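Local coordinates for DUF2235 domain-containing protein (Pseudomonas aeruginosa, PDB 4O5P) that acts as a type VI secretion phospholipase effector, a probable serine hydrolase of the alpha/beta-hydrolase clan that probably hydrolyses membrane phospholipids, at residues Ala240-Ala245 with Met299-Asp304; Tyr114-Val119 with Ile146-Val151. One frame throughout, in Å; residues are numbered along the deposited sequence.

Contact 1: residues Ala240-Ala245 with Met299-Asp304; sequences AAEARA and MDWADD
With a first torsion of 51°, W301 holds its CG between the backbone N and the carbonyl carbon, and the second torsion of -100° turns the indole so that its six-membered ring reaches A241, E242 and A245. These three lie on helix 238-254, whose start in this alpha/beta-hydrolase fold carries G239 of the probable nucleophile elbow (G235, S237, G239); W301 belongs to the loop after strand 294-299. Small residues suit the helix here. A241 and A245, one turn apart, both aim their methyls at the loop, and their lack of bulk lets a large flat ring come close to the backbone. The CB of A241 lies 3.6 Å from CH2 of W301, while the CB of A245 sits at the same distance from CE3, so the CE3-CZ3-CH2 side of the six-membered ring lies along the two methyls. Between them the carbonyl O of A241 meets the ring at its edge, near its plane, 3.5 Å from CZ3; that oxygen also accepts the helical bond from the N of A245. E242 contributes the aliphatic part of its chain, its CG 3.9 Å from CH2 of W301, with the carboxylate plane turned 66° from the ring. The loop also packs on its own tryptophan: the CB atoms of M299 (a selenomethionine) and A302 lie above one face, toward the rim. A weak hydrogen bond from NE1 to the carbonyl of A139 gives the ring nitrogen a partner. No hydrogen bond joins the two segments; the backbone of the loop turns on the bond from A302 N to M299 O, 2.9 Å long.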
loop_
_atom_site.group_PDB
_atom_site.type_symbol
_atom_site.label_atom_id
_atom_site.label_comp_id
_atom_site.label_asym_id
_atom_site.label_seq_id
_atom_site.Cartn_x
_atom_site.Cartn_y
_atom_site.Cartn_z
ATOM N N ALA A 240 -3.982 0.981 -1.720
ATOM C CA ALA A 240 -4.129 2.200 -2.514
ATOM C C ALA A 240 -3.530 1.984 -3.905
ATOM O O ALA A 240 -4.096 2.413 -4.919
ATOM C CB ALA A 240 -3.464 3.387 -1.808
ATOM N N ALA A 241 -2.382 1.313 -3.957
ATOM C CA ALA A 241 -1.819 0.906 -5.248
ATOM C C ALA A 241 -2.821 0.061 -6.032
ATOM O O ALA A 241 -3.023 0.272 -7.245
ATOM C CB ALA A 241 -0.517 0.141 -5.055
ATOM N N GLU A 242 -3.435 -0.903 -5.338
ATOM C CA GLU A 242 -4.441 -1.762 -5.938
ATOM C C GLU A 242 -5.632 -0.958 -6.423
ATOM O O GLU A 242 -6.170 -1.247 -7.475
ATOM C CB GLU A 242 -4.920 -2.821 -4.953
ATOM C CG GLU A 242 -3.921 -3.953 -4.680
ATOM C CD GLU A 242 -4.130 -4.514 -3.302
ATOM O OE1 GLU A 242 -5.300 -4.547 -2.868
ATOM O OE2 GLU A 242 -3.143 -4.896 -2.637
ATOM N N ALA A 243 -6.056 0.039 -5.657
ATOM C CA ALA A 243 -7.193 0.869 -6.085
ATOM C C ALA A 243 -6.869 1.614 -7.368
ATOM O O ALA A 243 -7.716 1.749 -8.262
ATOM C CB ALA A 243 -7.588 1.833 -5.014
ATOM N N ARG A 244 -5.649 2.108 -7.462
ATOM C CA ARG A 244 -5.254 2.873 -8.643
ATOM C C ARG A 244 -5.166 1.994 -9.886
ATOM O O ARG A 244 -5.677 2.352 -10.965
ATOM C CB ARG A 244 -3.950 3.623 -8.348
ATOM C CG ARG A 244 -4.181 4.668 -7.253
ATOM C CD ARG A 244 -2.893 5.234 -6.639
ATOM N NE ARG A 244 -2.127 6.086 -7.547
ATOM C CZ ARG A 244 -1.176 6.916 -7.136
ATOM N NH1 ARG A 244 -0.923 7.014 -5.839
ATOM N NH2 ARG A 244 -0.487 7.651 -8.004
ATOM N N ALA A 245 -4.551 0.823 -9.729
ATOM C CA ALA A 245 -4.537 -0.137 -10.827
ATOM C C ALA A 245 -5.964 -0.561 -11.191
ATOM O O ALA A 245 -6.308 -0.633 -12.363
ATOM C CB ALA A 245 -3.669 -1.349 -10.470
HETATM N N MSE A 299 5.713 -3.424 -7.909
HETATM C CA MSE A 299 5.141 -4.697 -8.344
HETATM C C MSE A 299 4.808 -4.573 -9.834
HETATM O O MSE A 299 4.474 -3.475 -10.321
HETATM C CB MSE A 299 3.879 -5.024 -7.532
HETATM C CG MSE A 299 4.189 -5.486 -6.120
HETATM SE SE MSE A 299 2.619 -5.537 -4.936
HETATM C CE MSE A 299 3.465 -6.417 -3.424
ATOM N N ASP A 300 4.893 -5.687 -10.556
ATOM C CA ASP A 300 4.750 -5.642 -12.012
ATOM C C ASP A 300 3.426 -5.008 -12.478
ATOM O O ASP A 300 3.409 -4.225 -13.443
ATOM C CB ASP A 300 5.002 -7.024 -12.655
ATOM C CG ASP A 300 4.137 -8.131 -12.063
ATOM O OD1 ASP A 300 3.126 -7.839 -11.388
ATOM O OD2 ASP A 300 4.465 -9.318 -12.283
ATOM N N TRP A 301 2.330 -5.293 -11.777
ATOM C CA TRP A 301 1.034 -4.778 -12.233
ATOM C C TRP A 301 0.912 -3.266 -12.058
ATOM O O TRP A 301 0.048 -2.621 -12.677
ATOM C CB TRP A 301 -0.118 -5.500 -11.538
ATOM C CG TRP A 301 -0.009 -5.552 -10.050
ATOM C CD1 TRP A 301 0.429 -6.605 -9.305
ATOM C CD2 TRP A 301 -0.342 -4.515 -9.121
ATOM N NE1 TRP A 301 0.387 -6.291 -7.972
ATOM C CE2 TRP A 301 -0.092 -5.011 -7.832
ATOM C CE3 TRP A 301 -0.837 -3.209 -9.257
ATOM C CZ2 TRP A 301 -0.296 -4.249 -6.679
ATOM C CZ3 TRP A 301 -1.045 -2.457 -8.117
ATOM C CH2 TRP A 301 -0.781 -2.979 -6.842
ATOM N N ALA A 302 1.788 -2.714 -11.214
ATOM C CA ALA A 302 1.752 -1.306 -10.829
ATOM C C ALA A 302 2.477 -0.385 -11.804
ATOM O O ALA A 302 2.222 0.830 -11.810
ATOM C CB ALA A 302 2.333 -1.118 -9.423
ATOM N N ASP A 303 3.391 -0.951 -12.599
ATOM C CA ASP A 303 4.101 -0.187 -13.628
ATOM C C ASP A 303 3.094 0.456 -14.560
ATOM O O ASP A 303 2.191 -0.223 -15.066
ATOM C CB ASP A 303 5.028 -1.097 -14.418
ATOM C CG ASP A 303 6.177 -1.604 -13.588
ATOM O OD1 ASP A 303 6.857 -0.778 -12.948
ATOM O OD2 ASP A 303 6.402 -2.827 -13.561
ATOM N N ASP A 304 3.233 1.763 -14.757
ATOM C CA ASP A 304 2.338 2.539 -15.627
ATOM C C ASP A 304 0.850 2.470 -15.272
ATOM O O ASP A 304 0.001 2.882 -16.059
ATOM C CB ASP A 304 2.558 2.177 -17.095
ATOM C CG ASP A 304 3.981 2.453 -17.553
ATOM O OD1 ASP A 304 4.721 3.177 -16.839
ATOM O OD2 ASP A 304 4.360 1.954 -18.634
#

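Contact 2: residues Tyr114-Val119 with Ile146-Val151; sequences YYCPGV and INWGLV
Y114 touches W148 through its CB, 4.1 Å from CH2 of the indole, at the start of a contact between strand 111-116 of the central sheet and helix 139-162, which packs against that sheet. The segments 114-116 and 146-151 run nearly antiparallel, at 170°, with axes 9.6 Å apart at closest approach, as expected for a helix laid on a sheet in an alpha/beta-hydrolase fold. The phenol of Y114 extends to D155, later on the same helix, where its OH is hydrogen-bonded. At Y115 the direction of the side chain reverses: it leaves the helix and its OH bonds to D72, so this residue meets W148 through its main chain. Its carbonyl O makes the closest approach, 3.3 Å from CH2. C116 then adds its CB, 3.8 Å from CZ3, and a sulfur-aromatic contact, SG standing 5.0 Å from the centroid of the six-membered ring and 42° off its normal. A small, polarisable side chain fits this place between strand and helix. Beyond the strand, P117 offers its carbonyl to R145 on the helix, a polar tie beside the packing. On the helical side a single large residue spans the gap: W148 carries CG anti to its own N (chi1 -177°), which sends the indole toward the strand. F123 meets this ring edge-to-face, and D125 accepts the bond from NE1. The chemistry therefore divides the indole: its N-H is paired with a carboxylate, while carbons of the six-membered ring obliquely meet methylenes, a sulfur and one close carbonyl oxygen, a mainly apolar joint probably held by dispersion and weak electrostatics.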
loop_
_atom_site.group_PDB
_atom_site.type_symbol
_atom_site.label_atom_id
_atom_site.label_comp_id
_atom_site.label_asym_id
_atom_site.label_seq_id
_atom_site.Cartn_x
_atom_site.Cartn_y
_atom_site.Cartn_z
ATOM N N TYR A 114 -18.005 -3.851 -0.273
ATOM C CA TYR A 114 -17.084 -4.967 -0.359
ATOM C C TYR A 114 -15.771 -4.598 0.313
ATOM O O TYR A 114 -15.296 -3.459 0.184
ATOM C CB TYR A 114 -16.827 -5.328 -1.822
ATOM C CG TYR A 114 -18.066 -5.762 -2.577
ATOM C CD1 TYR A 114 -18.520 -7.070 -2.508
ATOM C CD2 TYR A 114 -18.771 -4.862 -3.372
ATOM C CE1 TYR A 114 -19.650 -7.482 -3.213
ATOM C CE2 TYR A 114 -19.900 -5.253 -4.069
ATOM C CZ TYR A 114 -20.334 -6.567 -3.984
ATOM O OH TYR A 114 -21.450 -6.962 -4.683
ATOM N N TYR A 115 -15.191 -5.552 1.033
ATOM C CA TYR A 115 -13.918 -5.328 1.714
ATOM C C TYR A 115 -12.884 -6.304 1.210
ATOM O O TYR A 115 -13.145 -7.499 1.125
ATOM C CB TYR A 115 -14.065 -5.505 3.234
ATOM C CG TYR A 115 -12.727 -5.545 3.949
ATOM C CD1 TYR A 115 -12.034 -4.370 4.244
ATOM C CD2 TYR A 115 -12.139 -6.758 4.300
ATOM C CE1 TYR A 115 -10.799 -4.403 4.884
ATOM C CE2 TYR A 115 -10.910 -6.802 4.931
ATOM C CZ TYR A 115 -10.245 -5.629 5.215
ATOM O OH TYR A 115 -9.033 -5.675 5.859
ATOM N N CYS A 116 -11.700 -5.805 0.889
ATOM C CA CYS A 116 -10.611 -6.676 0.485
ATOM C C CYS A 116 -9.444 -6.585 1.491
ATOM O O CYS A 116 -8.869 -5.509 1.671
ATOM C CB CYS A 116 -10.159 -6.289 -0.922
ATOM S SG CYS A 116 -8.814 -7.277 -1.571
ATOM N N PRO A 117 -9.094 -7.713 2.143
ATOM C CA PRO A 117 -7.952 -7.740 3.071
ATOM C C PRO A 117 -6.640 -7.359 2.417
ATOM O O PRO A 117 -6.457 -7.524 1.209
ATOM C CB PRO A 117 -7.878 -9.209 3.522
ATOM C CG PRO A 117 -8.782 -9.977 2.598
ATOM C CD PRO A 117 -9.791 -9.015 2.074
ATOM N N GLY A 118 -5.710 -6.876 3.231
ATOM C CA GLY A 118 -4.411 -6.482 2.725
ATOM C C GLY A 118 -3.511 -7.637 2.304
ATOM O O GLY A 118 -3.658 -8.775 2.768
ATOM N N VAL A 119 -2.565 -7.332 1.422
ATOM C CA VAL A 119 -1.573 -8.311 1.002
ATOM C C VAL A 119 -0.791 -8.767 2.217
ATOM O O VAL A 119 -0.573 -7.988 3.154
ATOM C CB VAL A 119 -0.599 -7.737 -0.034
ATOM C CG1 VAL A 119 -1.289 -7.565 -1.370
ATOM C CG2 VAL A 119 -0.003 -6.412 0.466
ATOM N N ILE A 146 -6.938 -6.910 -6.946
ATOM C CA ILE A 146 -7.534 -6.036 -7.963
ATOM C C ILE A 146 -8.600 -6.796 -8.770
ATOM O O ILE A 146 -9.722 -6.320 -8.954
ATOM C CB ILE A 146 -6.447 -5.479 -8.917
ATOM C CG1 ILE A 146 -5.450 -4.624 -8.128
ATOM C CG2 ILE A 146 -7.064 -4.610 -9.996
ATOM C CD1 ILE A 146 -4.108 -4.505 -8.803
ATOM N N ASN A 147 -8.261 -7.996 -9.217
ATOM C CA ASN A 147 -9.201 -8.762 -10.033
ATOM C C ASN A 147 -10.444 -9.236 -9.276
ATOM O O ASN A 147 -11.553 -9.252 -9.832
ATOM C CB ASN A 147 -8.479 -9.901 -10.772
ATOM C CG ASN A 147 -7.609 -9.380 -11.916
ATOM O OD1 ASN A 147 -7.944 -8.376 -12.534
ATOM N ND2 ASN A 147 -6.477 -10.044 -12.183
ATOM N N TRP A 148 -10.255 -9.612 -8.012
ATOM C CA TRP A 148 -11.361 -9.884 -7.100
ATOM C C TRP A 148 -12.272 -8.664 -7.063
ATOM O O TRP A 148 -13.493 -8.783 -7.170
ATOM C CB TRP A 148 -10.820 -10.124 -5.682
ATOM C CG TRP A 148 -11.885 -10.481 -4.677
ATOM C CD1 TRP A 148 -12.408 -11.726 -4.451
ATOM C CD2 TRP A 148 -12.545 -9.597 -3.761
ATOM N NE1 TRP A 148 -13.353 -11.668 -3.453
ATOM C CE2 TRP A 148 -13.457 -10.370 -3.013
ATOM C CE3 TRP A 148 -12.470 -8.221 -3.509
ATOM C CZ2 TRP A 148 -14.285 -9.816 -2.036
ATOM C CZ3 TRP A 148 -13.288 -7.675 -2.535
ATOM C CH2 TRP A 148 -14.184 -8.470 -1.811
ATOM N N GLY A 149 -11.655 -7.493 -6.924
ATOM C CA GLY A 149 -12.383 -6.230 -6.912
ATOM C C GLY A 149 -13.243 -6.073 -8.146
ATOM O O GLY A 149 -14.448 -5.808 -8.035
ATOM N N LEU A 150 -12.638 -6.260 -9.322
ATOM C CA LEU A 150 -13.403 -6.237 -10.569
ATOM C C LEU A 150 -14.594 -7.215 -10.552
ATOM O O LEU A 150 -15.713 -6.831 -10.898
ATOM C CB LEU A 150 -12.487 -6.473 -11.777
ATOM C CG LEU A 150 -11.522 -5.316 -12.060
ATOM C CD1 LEU A 150 -10.447 -5.705 -13.064
ATOM C CD2 LEU A 150 -12.305 -4.093 -12.554
ATOM N N VAL A 151 -14.356 -8.448 -10.102
ATOM C CA VAL A 151 -15.416 -9.456 -10.008
ATOM C C VAL A 151 -16.578 -9.002 -9.126
ATOM O O VAL A 151 -17.744 -9.259 -9.452
ATOM C CB VAL A 151 -14.867 -10.816 -9.509
ATOM C CG1 VAL A 151 -15.997 -11.831 -9.311
ATOM C CG2 VAL A 151 -13.831 -11.349 -10.484
#

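How the contacts relate
All of contact 2 precedes contact 1 in sequence, yet the two meet in space, with centres about 13 Å apart. Helix 139-162 is the shared element: W148 serves the strand, whereas I146, two residues earlier, reaches the other tryptophan, its CD1 lying 3.5 Å from CE3 of W301 and 3.6 Å from CB of A245. E242 joins them a second time, its OE2 being 3.5 Å from CG1 of V119. Contact 1 borders the probable catalytic centre of S237, H379 and D281, the side chain of E242 touching the proposed nucleophile elbow; in contact 2 the side chain of C116 lies near that elbow without touching it.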